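Local coordinates for protein acetyl-CoA acetyltransferase (Elizabethkingia anophelis NUHP1, PDB 6BN2) that probably catalyses, as a thiolase, the reversible condensation of two acetyl-CoA molecules into acetoacetyl-CoA and free coenzyme A, at residues F320-E325 against V367-V372; V40-A45 against A261-L266; A287-A292 against L304-A309; A281-Y286 against S393-E398. All blocks are in the same frame, centred on the assembly; numbering follows the deposited sequence.

Overall arrangement
All four contacts involve one continuous run of nine β-strands and the helices packed on it. Along the chain, interaction 2 closes first, in the N-terminal thiolase domain; interactions 1, 3 and 4 follow in the C-terminal domain, with 3 and then 1 nested inside the loop closed by 4. The centres of interactions 1 and 4 are about 11 Å apart and those of 3 and 4, which share strand 281-290, about 13 Å. The centres of interactions 2 and 3 are about 26 Å apart. Interaction 2 touches interaction 1 through L264 and V367, and interaction 4 through L266 and I283. Helix 358-375, enclosed by the sheet halves containing 258-268 and 391-399, helps to join them, consistent with the layered αβαβα fold.

Interaction 1: residues F320-E325 against V367-V372; sequences FFEFNE and VTLINV
Strand 320-323, with F320 and E322 facing L369 and V372, runs nearly antiparallel to the helical segment 367-372, their short axes 8.5 Å apart at closest and 162° apart in direction. The backbones are nearest at E322 and L369, whose CA atoms lie 6.2 Å apart. F320 and E322 both direct their CB toward the helix, while F321 between them points away. V372 brings its CG1 methyl obliquely to the root of the F320 ring, 3.7 Å from F320 CG and nearly as close to CB and CD2. L369 works with two parts: its CD1 methyl lies 3.7 Å from the backbone O of F320, and its CB packs 3.7 Å from E322 CG, the two chains lying alongside and pointing opposite ways. A bend at chi2 of E322 (-78°) swings the carboxylate toward T368, placing OE1 3.8 Å from T368 CG2. That approach is van der Waals in kind; the T368 hydroxyl OG1 is instead hydrogen-bonded to E205 and R364. Strand 320-323, outermost on its side of the sheet, bonds through its backbone to A382 and A384 of the parallel strand 380-387. With helix 358-375 among those connecting them, this is a β-α-β crossover of the C-terminal half of the thiolase fold. L369 continues onto A383, while V367 and I370 pack on strand 12-24.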
loop_
_atom_site.group_PDB
_atom_site.type_symbol
_atom_site.label_atom_id
_atom_site.label_comp_id
_atom_site.label_asym_id
_atom_site.label_seq_id
_atom_site.Cartn_x
_atom_site.Cartn_y
_atom_site.Cartn_z
ATOM N N PHE A 320 -26.866 -10.943 -7.404
ATOM C CA PHE A 320 -26.779 -10.259 -6.119
ATOM C C PHE A 320 -25.608 -9.303 -6.125
ATOM O O PHE A 320 -24.594 -9.547 -6.783
ATOM C CB PHE A 320 -26.643 -11.257 -4.955
ATOM C CG PHE A 320 -27.904 -12.007 -4.703
ATOM C CD1 PHE A 320 -28.143 -13.229 -5.327
ATOM C CD2 PHE A 320 -28.899 -11.451 -3.910
ATOM C CE1 PHE A 320 -29.358 -13.901 -5.138
ATOM C CE2 PHE A 320 -30.110 -12.123 -3.702
ATOM C CZ PHE A 320 -30.340 -13.346 -4.320
ATOM N N PHE A 321 -25.759 -8.220 -5.359
ATOM C CA PHE A 321 -24.775 -7.143 -5.287
ATOM C C PHE A 321 -24.395 -6.892 -3.839
ATOM O O PHE A 321 -25.244 -6.976 -2.944
ATOM C CB PHE A 321 -25.320 -5.819 -5.840
ATOM C CG PHE A 321 -25.782 -5.886 -7.264
ATOM C CD1 PHE A 321 -27.061 -6.345 -7.568
ATOM C CD2 PHE A 321 -24.957 -5.453 -8.298
ATOM C CE1 PHE A 321 -27.511 -6.389 -8.887
ATOM C CE2 PHE A 321 -25.395 -5.496 -9.627
ATOM C CZ PHE A 321 -26.671 -5.961 -9.918
ATOM N N GLU A 322 -23.132 -6.512 -3.622
ATOM C CA GLU A 322 -22.693 -5.962 -2.339
ATOM C C GLU A 322 -22.083 -4.605 -2.635
ATOM O O GLU A 322 -21.020 -4.533 -3.256
ATOM C CB GLU A 322 -21.672 -6.863 -1.645
ATOM C CG GLU A 322 -22.261 -8.105 -1.029
ATOM C CD GLU A 322 -22.955 -7.819 0.290
ATOM O OE1 GLU A 322 -24.009 -8.442 0.535
ATOM O OE2 GLU A 322 -22.450 -6.993 1.080
ATOM N N PHE A 323 -22.765 -3.538 -2.229
ATOM C CA PHE A 323 -22.254 -2.172 -2.320
ATOM C C PHE A 323 -21.980 -1.683 -0.907
ATOM O O PHE A 323 -22.905 -1.633 -0.088
ATOM C CB PHE A 323 -23.268 -1.238 -2.983
ATOM C CG PHE A 323 -23.284 -1.292 -4.471
ATOM C CD1 PHE A 323 -22.409 -0.510 -5.210
ATOM C CD2 PHE A 323 -24.221 -2.060 -5.139
ATOM C CE1 PHE A 323 -22.437 -0.530 -6.602
ATOM C CE2 PHE A 323 -24.250 -2.089 -6.519
ATOM C CZ PHE A 323 -23.360 -1.328 -7.252
ATOM N N ASN A 324 -20.735 -1.293 -0.619
ATOM C CA ASN A 324 -20.447 -0.929 0.758
ATOM C C ASN A 324 -21.247 0.299 1.176
ATOM O O ASN A 324 -21.358 1.274 0.429
ATOM C CB ASN A 324 -18.966 -0.669 0.984
ATOM C CG ASN A 324 -18.621 -0.672 2.473
ATOM O OD1 ASN A 324 -18.886 -1.653 3.182
ATOM N ND2 ASN A 324 -18.052 0.424 2.953
ATOM N N GLU A 325 -21.818 0.233 2.382
ATOM C CA GLU A 325 -22.718 1.272 2.885
ATOM C C GLU A 325 -21.948 2.280 3.736
ATOM O O GLU A 325 -22.156 2.392 4.936
ATOM C CB GLU A 325 -23.839 0.643 3.720
ATOM C CG GLU A 325 -24.583 -0.471 3.060
ATOM C CD GLU A 325 -25.672 -1.056 3.947
ATOM O OE1 GLU A 325 -25.662 -0.811 5.173
ATOM O OE2 GLU A 325 -26.539 -1.790 3.421
ATOM N N VAL A 367 -16.167 -11.473 0.711
ATOM C CA VAL A 367 -16.429 -12.637 1.562
ATOM C C VAL A 367 -17.931 -12.823 1.737
ATOM O O VAL A 367 -18.476 -13.921 1.541
ATOM C CB VAL A 367 -15.727 -12.469 2.924
ATOM C CG1 VAL A 367 -16.052 -13.657 3.856
ATOM C CG2 VAL A 367 -14.203 -12.336 2.743
ATOM N N THR A 368 -18.628 -11.735 2.073
ATOM C CA THR A 368 -20.069 -11.823 2.276
ATOM C C THR A 368 -20.793 -12.174 0.981
ATOM O O THR A 368 -21.698 -13.015 0.989
ATOM C CB THR A 368 -20.583 -10.508 2.858
ATOM O OG1 THR A 368 -19.968 -10.309 4.135
ATOM C CG2 THR A 368 -22.105 -10.528 3.024
ATOM N N LEU A 369 -20.401 -11.546 -0.133
ATOM C CA LEU A 369 -21.032 -11.827 -1.428
ATOM C C LEU A 369 -20.923 -13.303 -1.799
ATOM O O LEU A 369 -21.891 -13.895 -2.287
ATOM C CB LEU A 369 -20.390 -10.956 -2.511
ATOM C CG LEU A 369 -20.933 -11.195 -3.922
ATOM C CD1 LEU A 369 -22.404 -10.781 -4.004
ATOM C CD2 LEU A 369 -20.116 -10.389 -4.928
ATOM N N ILE A 370 -19.749 -13.913 -1.595
ATOM C CA ILE A 370 -19.595 -15.343 -1.894
ATOM C C ILE A 370 -20.680 -16.147 -1.199
ATOM O O ILE A 370 -21.302 -17.046 -1.785
ATOM C CB ILE A 370 -18.192 -15.827 -1.479
ATOM C CG1 ILE A 370 -17.159 -15.250 -2.442
ATOM C CG2 ILE A 370 -18.139 -17.373 -1.424
ATOM C CD1 ILE A 370 -15.720 -15.320 -1.915
ATOM N N ASN A 371 -20.910 -15.844 0.073
ATOM C CA ASN A 371 -21.880 -16.614 0.827
ATOM C C ASN A 371 -23.310 -16.246 0.471
ATOM O O ASN A 371 -24.169 -17.123 0.455
ATOM C CB ASN A 371 -21.580 -16.449 2.315
ATOM C CG ASN A 371 -20.315 -17.184 2.685
ATOM O OD1 ASN A 371 -19.214 -16.595 2.768
ATOM N ND2 ASN A 371 -20.440 -18.487 2.819
ATOM N N VAL A 372 -23.582 -14.978 0.156
ATOM C CA VAL A 372 -24.903 -14.608 -0.356
ATOM C C VAL A 372 -25.240 -15.418 -1.605
ATOM O O VAL A 372 -26.354 -15.944 -1.746
ATOM C CB VAL A 372 -24.970 -13.097 -0.641
ATOM C CG1 VAL A 372 -26.168 -12.788 -1.551
ATOM C CG2 VAL A 372 -25.043 -12.281 0.657
#

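Interaction 2: residues V40-A45 against A261-L266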
loop_
_atom_site.group_PDB
_atom_site.type_symbol
_atom_site.label_atom_id
_atom_site.label_comp_id
_atom_site.label_asym_id
_atom_site.label_seq_id
_atom_site.Cartn_x
_atom_site.Cartn_y
_atom_site.Cartn_z
ATOM N N VAL A 40 -5.521 -13.222 12.434
ATOM C CA VAL A 40 -6.652 -14.115 12.691
ATOM C C VAL A 40 -7.374 -14.443 11.390
ATOM O O VAL A 40 -7.748 -15.603 11.139
ATOM C CB VAL A 40 -7.611 -13.482 13.719
ATOM C CG1 VAL A 40 -8.897 -14.315 13.821
ATOM C CG2 VAL A 40 -6.932 -13.378 15.101
ATOM N N ALA A 41 -7.586 -13.426 10.542
ATOM C CA ALA A 41 -8.310 -13.665 9.300
ATOM C C ALA A 41 -7.493 -14.537 8.356
ATOM O O ALA A 41 -8.025 -15.473 7.746
ATOM C CB ALA A 41 -8.684 -12.333 8.633
ATOM N N ILE A 42 -6.192 -14.252 8.224
ATOM C CA ILE A 42 -5.372 -15.044 7.313
ATOM C C ILE A 42 -5.294 -16.486 7.791
ATOM O O ILE A 42 -5.445 -17.426 7.004
ATOM C CB ILE A 42 -3.969 -14.428 7.170
ATOM C CG1 ILE A 42 -4.040 -13.069 6.484
ATOM C CG2 ILE A 42 -3.073 -15.374 6.364
ATOM C CD1 ILE A 42 -2.693 -12.292 6.566
ATOM N N LYS A 43 -5.045 -16.691 9.091
ATOM C CA LYS A 43 -4.985 -18.057 9.594
ATOM C C LYS A 43 -6.321 -18.756 9.394
ATOM O O LYS A 43 -6.366 -19.927 9.017
ATOM C CB LYS A 43 -4.597 -18.071 11.071
ATOM C CG LYS A 43 -4.529 -19.489 11.642
ATOM C CD LYS A 43 -3.774 -19.527 12.952
ATOM C CE LYS A 43 -3.538 -20.976 13.388
ATOM N NZ LYS A 43 -4.831 -21.661 13.626
ATOM N N GLY A 44 -7.420 -18.023 9.583
ATOM C CA GLY A 44 -8.733 -18.613 9.359
ATOM C C GLY A 44 -8.932 -19.060 7.928
ATOM O O GLY A 44 -9.498 -20.130 7.675
ATOM N N ALA A 45 -8.448 -18.260 6.973
ATOM C CA ALA A 45 -8.592 -18.617 5.565
ATOM C C ALA A 45 -7.775 -19.858 5.229
ATOM O O ALA A 45 -8.242 -20.730 4.485
ATOM C CB ALA A 45 -8.179 -17.439 4.680
ATOM N N ALA A 261 -10.948 -7.486 10.313
ATOM C CA ALA A 261 -10.089 -7.870 9.193
ATOM C C ALA A 261 -10.770 -8.967 8.385
ATOM O O ALA A 261 -11.767 -9.556 8.813
ATOM C CB ALA A 261 -8.707 -8.343 9.677
ATOM N N SER A 262 -10.208 -9.236 7.203
ATOM C CA SER A 262 -10.775 -10.233 6.299
ATOM C C SER A 262 -9.656 -10.759 5.403
ATOM O O SER A 262 -8.624 -10.100 5.207
ATOM C CB SER A 262 -11.912 -9.640 5.457
ATOM O OG SER A 262 -11.509 -8.390 4.898
ATOM N N ALA A 263 -9.850 -11.966 4.876
ATOM C CA ALA A 263 -8.783 -12.547 4.073
ATOM C C ALA A 263 -9.342 -13.607 3.142
ATOM O O ALA A 263 -10.247 -14.366 3.515
ATOM C CB ALA A 263 -7.697 -13.161 4.965
ATOM N N LEU A 264 -8.759 -13.663 1.948
ATOM C CA LEU A 264 -9.122 -14.629 0.923
ATOM C C LEU A 264 -7.864 -15.309 0.415
ATOM O O LEU A 264 -6.777 -14.723 0.392
ATOM C CB LEU A 264 -9.857 -13.965 -0.255
ATOM C CG LEU A 264 -11.185 -13.240 0.016
ATOM C CD1 LEU A 264 -10.996 -11.875 0.668
ATOM C CD2 LEU A 264 -11.916 -13.068 -1.328
ATOM N N VAL A 265 -8.005 -16.557 0.002
ATOM C CA VAL A 265 -6.927 -17.249 -0.692
ATOM C C VAL A 265 -7.341 -17.409 -2.145
ATOM O O VAL A 265 -8.427 -17.927 -2.428
ATOM C CB VAL A 265 -6.609 -18.615 -0.064
ATOM C CG1 VAL A 265 -5.524 -19.298 -0.901
ATOM C CG2 VAL A 265 -6.137 -18.465 1.404
ATOM N N LEU A 266 -6.483 -16.939 -3.053
ATOM C CA LEU A 266 -6.665 -17.033 -4.496
ATOM C C LEU A 266 -5.717 -18.074 -5.075
ATOM O O LEU A 266 -4.569 -18.186 -4.632
ATOM C CB LEU A 266 -6.380 -15.683 -5.153
ATOM C CG LEU A 266 -7.520 -14.714 -5.456
ATOM C CD1 LEU A 266 -8.461 -14.573 -4.311
ATOM C CD2 LEU A 266 -6.929 -13.364 -5.857
#
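A41 and A45 of helix 34-48 lie on A263 of strand 258-268, a helix-on-sheet contact in the N-terminal half of the layered thiolase fold. The short axes approach to 6.6 Å at an angle of 31°, a close fit explained by the small residues at the interface. A41 CB lies over the backbone of S262, 3.7 Å from S262 C and equally near S262 N, with the methyls of A261 and A263 slightly farther off. In return, the A263 methyl presses on the helix backbone, with A263 CB 3.6 Å from A41 O. The same methyl lies 3.9 Å from A41 CB and 4.3 Å from A45 CB, bridging two residues one helical turn apart, and I42 CG1 flanks it at 4.0 Å from A263 CB. Further along, chi1 of V265 (177°) leaves CG2 anti to the carbonyl carbon, where it meets A45 CB at 4.0 Å. The side chains that meet are apolar and buried, pressing on each other and on backbone atoms, with no hydrogen bond between the segments. Backbone hydrogen bonds place strand 258-268 between strand 12-24, where A263 pairs with V18, and strand 117-125, where S262 pairs with G122. The opposite face of the strand meets helix 358-375: S262 OG is hydrogen-bonded to S360 and S363, and L264 packs on S363, I366 and V367.

Interaction 3: residues A287-A292 against L304-A309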
loop_
_atom_site.group_PDB
_atom_site.type_symbol
_atom_site.label_atom_id
_atom_site.label_comp_id
_atom_site.label_asym_id
_atom_site.label_seq_id
_atom_site.Cartn_x
_atom_site.Cartn_y
_atom_site.Cartn_z
ATOM N N ALA A 287 -12.485 -3.786 -11.845
ATOM C CA ALA A 287 -12.149 -2.490 -12.429
ATOM C C ALA A 287 -12.079 -1.434 -11.341
ATOM O O ALA A 287 -12.740 -1.541 -10.303
ATOM C CB ALA A 287 -13.183 -2.048 -13.483
ATOM N N ASP A 288 -11.284 -0.407 -11.607
ATOM C CA ASP A 288 -11.277 0.818 -10.825
ATOM C C ASP A 288 -11.862 1.941 -11.672
ATOM O O ASP A 288 -11.733 1.947 -12.902
ATOM C CB ASP A 288 -9.856 1.222 -10.417
ATOM C CG ASP A 288 -9.160 0.172 -9.582
ATOM O OD1 ASP A 288 -9.660 -0.138 -8.490
ATOM O OD2 ASP A 288 -8.126 -0.384 -10.040
ATOM N N ALA A 289 -12.454 2.926 -11.003
ATOM C CA ALA A 289 -12.835 4.155 -11.690
ATOM C C ALA A 289 -12.671 5.315 -10.720
ATOM O O ALA A 289 -12.600 5.119 -9.508
ATOM C CB ALA A 289 -14.282 4.091 -12.203
ATOM N N ALA A 290 -12.602 6.529 -11.258
ATOM C CA ALA A 290 -12.523 7.686 -10.375
ATOM C C ALA A 290 -13.235 8.873 -10.997
ATOM O O ALA A 290 -13.354 8.981 -12.220
ATOM C CB ALA A 290 -11.053 8.041 -10.066
ATOM N N GLN A 291 -13.700 9.775 -10.142
ATOM C CA GLN A 291 -14.200 11.064 -10.600
ATOM C C GLN A 291 -13.797 12.111 -9.565
ATOM O O GLN A 291 -12.893 11.892 -8.746
ATOM C CB GLN A 291 -15.712 10.982 -10.873
ATOM C CG GLN A 291 -16.425 10.205 -9.836
ATOM C CD GLN A 291 -17.870 9.816 -10.190
ATOM O OE1 GLN A 291 -18.230 9.537 -11.341
ATOM N NE2 GLN A 291 -18.693 9.789 -9.181
ATOM N N ALA A 292 -14.431 13.282 -9.623
ATOM C CA ALA A 292 -14.046 14.363 -8.723
ATOM C C ALA A 292 -14.061 13.872 -7.277
ATOM O O ALA A 292 -14.941 13.087 -6.906
ATOM C CB ALA A 292 -14.997 15.551 -8.871
ATOM N N LEU A 304 -18.591 -0.191 -11.622
ATOM C CA LEU A 304 -19.247 -1.466 -11.919
ATOM C C LEU A 304 -19.494 -1.668 -13.414
ATOM O O LEU A 304 -19.195 -2.763 -13.922
ATOM C CB LEU A 304 -20.545 -1.607 -11.105
ATOM C CG LEU A 304 -21.322 -2.883 -11.441
ATOM C CD1 LEU A 304 -20.482 -4.112 -11.125
ATOM C CD2 LEU A 304 -22.614 -2.919 -10.648
ATOM N N PRO A 305 -19.996 -0.687 -14.176
ATOM C CA PRO A 305 -20.151 -0.911 -15.621
ATOM C C PRO A 305 -18.853 -1.254 -16.326
ATOM O O PRO A 305 -18.882 -2.020 -17.298
ATOM C CB PRO A 305 -20.732 0.421 -16.123
ATOM C CG PRO A 305 -21.496 0.939 -14.915
ATOM C CD PRO A 305 -20.598 0.593 -13.751
ATOM N N ILE A 306 -17.712 -0.726 -15.868
ATOM C CA ILE A 306 -16.441 -1.097 -16.491
ATOM C C ILE A 306 -16.155 -2.572 -16.258
ATOM O O ILE A 306 -15.759 -3.302 -17.181
ATOM C CB ILE A 306 -15.292 -0.220 -15.963
ATOM C CG1 ILE A 306 -15.573 1.256 -16.251
ATOM C CG2 ILE A 306 -13.982 -0.658 -16.622
ATOM C CD1 ILE A 306 -14.539 2.192 -15.647
ATOM N N ALA A 307 -16.342 -3.027 -15.018
ATOM C CA ALA A 307 -16.131 -4.440 -14.712
ATOM C C ALA A 307 -17.097 -5.316 -15.496
ATOM O O ALA A 307 -16.714 -6.381 -15.997
ATOM C CB ALA A 307 -16.268 -4.691 -13.206
ATOM N N LEU A 308 -18.359 -4.894 -15.617
ATOM C CA LEU A 308 -19.304 -5.691 -16.398
ATOM C C LEU A 308 -18.868 -5.802 -17.847
ATOM O O LEU A 308 -18.929 -6.885 -18.437
ATOM C CB LEU A 308 -20.710 -5.095 -16.311
ATOM C CG LEU A 308 -21.336 -5.202 -14.919
ATOM C CD1 LEU A 308 -22.658 -4.421 -14.874
ATOM C CD2 LEU A 308 -21.573 -6.668 -14.573
ATOM N N ALA A 309 -18.422 -4.694 -18.445
ATOM C CA ALA A 309 -18.001 -4.754 -19.840
ATOM C C ALA A 309 -16.801 -5.678 -20.009
ATOM O O ALA A 309 -16.714 -6.424 -20.994
ATOM C CB ALA A 309 -17.686 -3.352 -20.357
#
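I306 carries CG1 anti to its carbonyl carbon (chi1 -59°) and CD1 extended beyond it (chi2 175°), which sends its two branches to different residues of the strand: CG2 to A287 and CD1 to A289. The CG2 branch makes the closest approach, 3.5 Å from A287 CB. The A287 methyl also meets the helix backbone, 3.6 Å from A307 N, and the A307 methyl is a further neighbour, with CB 4.1 Å from A287 CB. At the other branch, I306 CD1 sits 3.9 Å from A289 CB and at a similar distance from the carbonyl O of D288, so it lies beside the D288-A289 peptide. A287 and A289 direct their CB toward the helix, with D288 between them facing the other way. Small side chains let the backbones come close: the CA atoms of A287 and A307 are 5.0 Å apart, and the short axes reach 7.2 Å. The angle of 148° between strand and helix directions is consistent with a β-α-β crossover: helix 300-311 connects strand 281-290 to 320-323, which run parallel with strands 391-399 and 380-387 between them. On the far side of the strand, the D288 carboxylate is gripped twice, by a hydrogen bond to S393 and a salt bridge to K101, and D288 packs on P88 of the second subunit. Helix 300-311 also covers neighbouring strands: A307 and L308 rest on V396 of strand 391-399, and L304 packs on F321 and F323 of strand 320-323.

Interaction 4: residues A281-Y286 against S393-E398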
loop_
_atom_site.group_PDB
_atom_site.type_symbol
_atom_site.label_atom_id
_atom_site.label_comp_id
_atom_site.label_asym_id
_atom_site.label_seq_id
_atom_site.Cartn_x
_atom_site.Cartn_y
_atom_site.Cartn_z
ATOM N N ALA A 281 -15.594 -19.765 -5.691
ATOM C CA ALA A 281 -16.053 -18.827 -6.701
ATOM C C ALA A 281 -14.892 -18.551 -7.645
ATOM O O ALA A 281 -13.732 -18.817 -7.324
ATOM C CB ALA A 281 -16.544 -17.514 -6.074
ATOM N N LYS A 282 -15.223 -18.015 -8.810
ATOM C CA LYS A 282 -14.234 -17.596 -9.798
ATOM C C LYS A 282 -14.273 -16.081 -9.897
ATOM O O LYS A 282 -15.351 -15.487 -9.863
ATOM C CB LYS A 282 -14.548 -18.235 -11.163
ATOM C CG LYS A 282 -13.669 -17.755 -12.303
ATOM C CD LYS A 282 -14.014 -18.547 -13.570
ATOM C CE LYS A 282 -13.724 -17.754 -14.830
ATOM N NZ LYS A 282 -14.000 -18.574 -16.054
ATOM N N ILE A 283 -13.109 -15.440 -9.989
ATOM C CA ILE A 283 -13.085 -13.999 -10.239
ATOM C C ILE A 283 -13.254 -13.797 -11.738
ATOM O O ILE A 283 -12.448 -14.287 -12.530
ATOM C CB ILE A 283 -11.788 -13.356 -9.729
ATOM C CG1 ILE A 283 -11.748 -13.423 -8.196
ATOM C CG2 ILE A 283 -11.703 -11.895 -10.198
ATOM C CD1 ILE A 283 -10.406 -12.959 -7.581
ATOM N N VAL A 284 -14.317 -13.105 -12.135
ATOM C CA VAL A 284 -14.609 -12.944 -13.558
ATOM C C VAL A 284 -13.910 -11.714 -14.128
ATOM O O VAL A 284 -13.274 -11.789 -15.187
ATOM C CB VAL A 284 -16.128 -12.868 -13.781
ATOM C CG1 VAL A 284 -16.433 -12.637 -15.253
ATOM C CG2 VAL A 284 -16.809 -14.147 -13.277
ATOM N N SER A 285 -14.029 -10.588 -13.423
ATOM C CA SER A 285 -13.463 -9.320 -13.863
ATOM C C SER A 285 -13.449 -8.349 -12.692
ATOM O O SER A 285 -14.032 -8.604 -11.631
ATOM C CB SER A 285 -14.261 -8.721 -15.019
ATOM O OG SER A 285 -15.565 -8.391 -14.549
ATOM N N TYR A 286 -12.795 -7.212 -12.911
ATOM C CA TYR A 286 -12.699 -6.191 -11.873
ATOM C C TYR A 286 -12.297 -4.896 -12.557
ATOM O O TYR A 286 -11.814 -4.902 -13.694
ATOM C CB TYR A 286 -11.683 -6.566 -10.762
ATOM C CG TYR A 286 -10.441 -7.148 -11.378
ATOM C CD1 TYR A 286 -9.462 -6.314 -11.909
ATOM C CD2 TYR A 286 -10.283 -8.520 -11.508
ATOM C CE1 TYR A 286 -8.360 -6.833 -12.554
ATOM C CE2 TYR A 286 -9.176 -9.052 -12.147
ATOM C CZ TYR A 286 -8.223 -8.201 -12.666
ATOM O OH TYR A 286 -7.127 -8.707 -13.339
ATOM N N SER A 393 -13.800 0.829 -6.567
ATOM C CA SER A 393 -13.379 -0.420 -7.177
ATOM C C SER A 393 -14.601 -1.317 -7.296
ATOM O O SER A 393 -15.556 -1.165 -6.538
ATOM C CB SER A 393 -12.286 -1.102 -6.319
ATOM O OG SER A 393 -11.080 -0.328 -6.326
ATOM N N ALA A 394 -14.569 -2.240 -8.257
ATOM C CA ALA A 394 -15.673 -3.177 -8.447
ATOM C C ALA A 394 -15.126 -4.521 -8.899
ATOM O O ALA A 394 -14.114 -4.590 -9.604
ATOM C CB ALA A 394 -16.682 -2.664 -9.492
ATOM N N ILE A 395 -15.816 -5.597 -8.519
ATOM C CA ILE A 395 -15.382 -6.933 -8.893
ATOM C C ILE A 395 -16.616 -7.784 -9.178
ATOM O O ILE A 395 -17.653 -7.636 -8.520
ATOM C CB ILE A 395 -14.481 -7.547 -7.795
ATOM C CG1 ILE A 395 -13.884 -8.882 -8.248
ATOM C CG2 ILE A 395 -15.252 -7.683 -6.443
ATOM C CD1 ILE A 395 -12.789 -9.381 -7.283
ATOM N N VAL A 396 -16.516 -8.633 -10.202
ATOM C CA VAL A 396 -17.577 -9.563 -10.590
ATOM C C VAL A 396 -17.075 -10.969 -10.312
ATOM O O VAL A 396 -15.960 -11.323 -10.719
ATOM C CB VAL A 396 -17.942 -9.385 -12.079
ATOM C CG1 VAL A 396 -19.003 -10.413 -12.500
ATOM C CG2 VAL A 396 -18.428 -7.957 -12.333
ATOM N N ILE A 397 -17.883 -11.779 -9.615
ATOM C CA ILE A 397 -17.474 -13.147 -9.329
ATOM C C ILE A 397 -18.563 -14.095 -9.792
ATOM O O ILE A 397 -19.721 -13.712 -9.979
ATOM C CB ILE A 397 -17.157 -13.392 -7.837
ATOM C CG1 ILE A 397 -18.409 -13.238 -6.978
ATOM C CG2 ILE A 397 -16.013 -12.488 -7.362
ATOM C CD1 ILE A 397 -18.176 -13.591 -5.495
ATOM N N GLU A 398 -18.162 -15.343 -10.018
ATOM C CA GLU A 398 -19.081 -16.400 -10.414
ATOM C C GLU A 398 -19.071 -17.452 -9.320
ATOM O O GLU A 398 -18.025 -18.033 -9.020
ATOM C CB GLU A 398 -18.694 -17.016 -11.761
ATOM C CG GLU A 398 -19.653 -18.155 -12.173
ATOM C CD GLU A 398 -19.175 -18.932 -13.394
ATOM O OE1 GLU A 398 -18.185 -18.508 -14.032
ATOM O OE2 GLU A 398 -19.791 -19.972 -13.712
#
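K282 and E398 form an antiparallel hydrogen-bonded pair, each backbone N reaching the other's O at 2.8 Å (K282 N to E398 O and E398 N to K282 O), both donors in the carbonyl plane. Beyond the non-hydrogen-bonded pair I283-I397 the register slips by one residue. V396 O then receives V284 N at 2.8 Å and, more weakly, S285 N at 3.4 Å, while V396 N returns an almost straight bond (176°) to S285 O. Because V284 takes helix-like backbone angles (-89°/-48°), its side chain turns toward the partner strand, with V284 CG2 3.8 Å from E398 CB. On the face of the isoleucines, I283 CG2 meets I395 CD1 at 4.0 Å and touches the in-plane edge of the Y286 ring. Side-chain ends are held from farther out: K282 forms a salt bridge with E11, S285 OG bonds to A307 O of helix 300-311, and Y286 OH bonds to K111 and to D114 of the second subunit. Behind I395 and I397 lies helix 358-375, touched at I366, L369 and I370. Two residues, V284 and S285, facing the single V396 define a classic β-bulge, here in neighbouring antiparallel strands of the thiolase C-terminal domain.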